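Local atomic coordinates of pyridoxal kinase (Entamoeba histolytica, PDB entry 4S1H), a protein that probably phosphorylates pyridoxal to pyridoxal 5'-phosphate, using ATP and magnesium. Residues L225-I228 and I229-I232. Numbering follows the deposited sequence.
Sequences LSWI and IKGI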
ATOM      1  N   LEU A 225      -6.541 -14.929   4.878  1.00 14.74           N
ATOM      2  CA  LEU A 225      -5.105 -15.263   4.930  1.00 15.34           C
ATOM      3  C   LEU A 225      -4.451 -14.819   6.217  1.00 15.40           C
ATOM      4  O   LEU A 225      -3.667 -15.565   6.793  1.00 16.81           O
ATOM      5  CB  LEU A 225      -4.356 -14.598   3.778  1.00 17.73           C
ATOM      6  CG  LEU A 225      -2.866 -14.916   3.724  1.00 22.20           C
ATOM      7  CD1 LEU A 225      -2.640 -16.339   3.236  1.00 25.75           C
ATOM      8  CD2 LEU A 225      -2.156 -13.885   2.867  1.00 33.16           C
ATOM      9  N   SER A 226      -4.762 -13.598   6.682  1.00 13.30           N
ATOM     10  CA  SER A 226      -4.183 -13.106   7.937  1.00 14.94           C
ATOM     11  C   SER A 226      -4.503 -14.080   9.086  1.00 14.14           C
ATOM     12  O   SER A 226      -3.632 -14.419   9.856  1.00 14.78           O
ATOM     13  CB  SER A 226      -4.664 -11.705   8.272  1.00 15.51           C
ATOM     14  OG  SER A 226      -4.256 -10.811   7.253  1.00 17.67           O
ATOM     15  N   TRP A 227      -5.753 -14.553   9.184  1.00 14.26           N
ATOM     16  CA  TRP A 227      -6.103 -15.474  10.264  1.00 15.37           C
ATOM     17  C   TRP A 227      -5.455 -16.862  10.092  1.00 15.96           C
ATOM     18  O   TRP A 227      -5.009 -17.438  11.059  1.00 18.30           O
ATOM     19  CB  TRP A 227      -7.613 -15.622  10.406  1.00 15.97           C
ATOM     20  CG  TRP A 227      -8.281 -14.455  11.024  1.00 15.30           C
ATOM     21  CD1 TRP A 227      -9.322 -13.771  10.517  1.00 14.93           C
ATOM     22  CD2 TRP A 227      -7.960 -13.832  12.289  1.00 15.72           C
ATOM     23  NE1 TRP A 227      -9.684 -12.758  11.374  1.00 15.40           N
ATOM     24  CE2 TRP A 227      -8.852 -12.768  12.462  1.00 16.49           C
ATOM     25  CE3 TRP A 227      -7.005 -14.080  13.296  1.00 17.73           C
ATOM     26  CZ2 TRP A 227      -8.815 -11.918  13.578  1.00 17.72           C
ATOM     27  CZ3 TRP A 227      -6.951 -13.222  14.403  1.00 21.25           C
ATOM     28  CH2 TRP A 227      -7.857 -12.160  14.540  1.00 21.55           C
ATOM     29  N   ILE A 228      -5.331 -17.325   8.859  1.00 15.21           N
ATOM     30  CA  ILE A 228      -4.544 -18.531   8.600  1.00 16.49           C
ATOM     31  C   ILE A 228      -3.100 -18.370   9.077  1.00 16.74           C
ATOM     32  O   ILE A 228      -2.549 -19.250   9.744  1.00 18.18           O
ATOM     33  CB  ILE A 228      -4.573 -18.910   7.124  1.00 17.47           C
ATOM     34  CG1 ILE A 228      -5.977 -19.383   6.706  1.00 17.48           C
ATOM     35  CG2 ILE A 228      -3.563 -20.005   6.832  1.00 17.14           C
ATOM     36  CD1 ILE A 228      -6.186 -19.457   5.225  1.00 17.72           C
ATOM     37  N   ILE A 229      -2.513 -17.243   8.724  1.00 15.59           N
ATOM     38  CA  ILE A 229      -1.169 -16.932   9.183  1.00 15.45           C
ATOM     39  C   ILE A 229      -1.056 -16.946  10.704  1.00 17.57           C
ATOM     40  O   ILE A 229      -0.053 -17.451  11.263  1.00 22.88           O
ATOM     41  CB  ILE A 229      -0.638 -15.598   8.562  1.00 16.05           C
ATOM     42  CG1 ILE A 229      -0.393 -15.803   7.071  1.00 17.60           C
ATOM     43  CG2 ILE A 229       0.635 -15.124   9.263  1.00 17.73           C
ATOM     44  CD1 ILE A 229      -0.138 -14.542   6.268  1.00 17.72           C
ATOM     45  N   LYS A 230      -2.038 -16.363  11.385  1.00 16.37           N
ATOM     46  CA  LYS A 230      -2.062 -16.335  12.855  1.00 19.40           C
ATOM     47  C   LYS A 230      -2.347 -17.713  13.506  1.00 22.04           C
ATOM     48  O   LYS A 230      -2.345 -17.816  14.737  1.00 26.10           O
ATOM     49  CB  LYS A 230      -3.059 -15.279  13.357  1.00 20.15           C
ATOM     50  CG  LYS A 230      -2.747 -13.824  12.966  1.00 20.40           C
ATOM     51  CD  LYS A 230      -1.499 -13.291  13.615  1.00 26.53           C
ATOM     52  CE  LYS A 230      -1.172 -11.912  13.062  1.00 29.40           C
ATOM     53  NZ  LYS A 230       0.092 -11.402  13.658  1.00 40.75           N
ATOM     54  N   GLY A 231      -2.581 -18.750  12.703  1.00 19.73           N
ATOM     55  CA  GLY A 231      -2.736 -20.105  13.187  1.00 26.97           C
ATOM     56  C   GLY A 231      -4.166 -20.534  13.445  1.00 22.44           C
ATOM     57  O   GLY A 231      -4.393 -21.547  14.096  1.00 25.11           O
ATOM     58  N   ILE A 232      -5.130 -19.761  12.960  1.00 19.28           N
ATOM     59  CA  ILE A 232      -6.573 -20.080  13.161  1.00 23.29           C
ATOM     60  C   ILE A 232      -6.980 -21.175  12.166  1.00 19.05           C
ATOM     61  O   ILE A 232      -6.670 -21.056  10.993  1.00 18.81           O
ATOM     62  CB  ILE A 232      -7.444 -18.811  12.965  1.00 21.22           C
ATOM     63  CG1 ILE A 232      -6.978 -17.689  13.900  1.00 24.10           C
ATOM     64  CG2 ILE A 232      -8.927 -19.068  13.178  1.00 22.12           C
ATOM     65  CD1 ILE A 232      -6.897 -18.070  15.352  1.00 25.50           C
TER
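W227 and I232 show how a helix that ends at a glycine can join an apolar side chain of its last turn to one just past its end. The two side chains run alongside each other in the same direction, and I232 CG1 comes within 3.7 Å of W227 CE3 at an oblique approach to the indole. With chi1 of -56°, I232 turns CG1 to the side opposite its own carbonyl carbon, which brings that branch to the ring. The backbone is joined as well: I232 N donates to W227 O (3.0 Å), and G231 N reaches I228 O (3.0 Å) from well above the carbonyl plane. G231, with phi of 94°, is the first residue to leave the helical course. Just before, within the last turn, I229 N bonds nearly straight to L225 O at 2.8 Å, while the two side chains cross obliquely, I229 CD1 coming within 3.7 Å of L225 CG. K230 CG, set anti to its own carbonyl carbon (chi1 -62°), lies 3.3 Å from S226 O, and the bend at chi2 then turns the rest of the chain, whose NZ makes a weak hydrogen bond to F29 O. Outside the turn, R240 makes a cation-pi contact with the W227 indole and F29 meets it edge-to-face. The two bonds from I232 N and G231 N, with G231 at positive phi, make a Schellman motif accompanied by the W227-I232 apolar pair, ending helix 216-229 in this ribokinase-like fold.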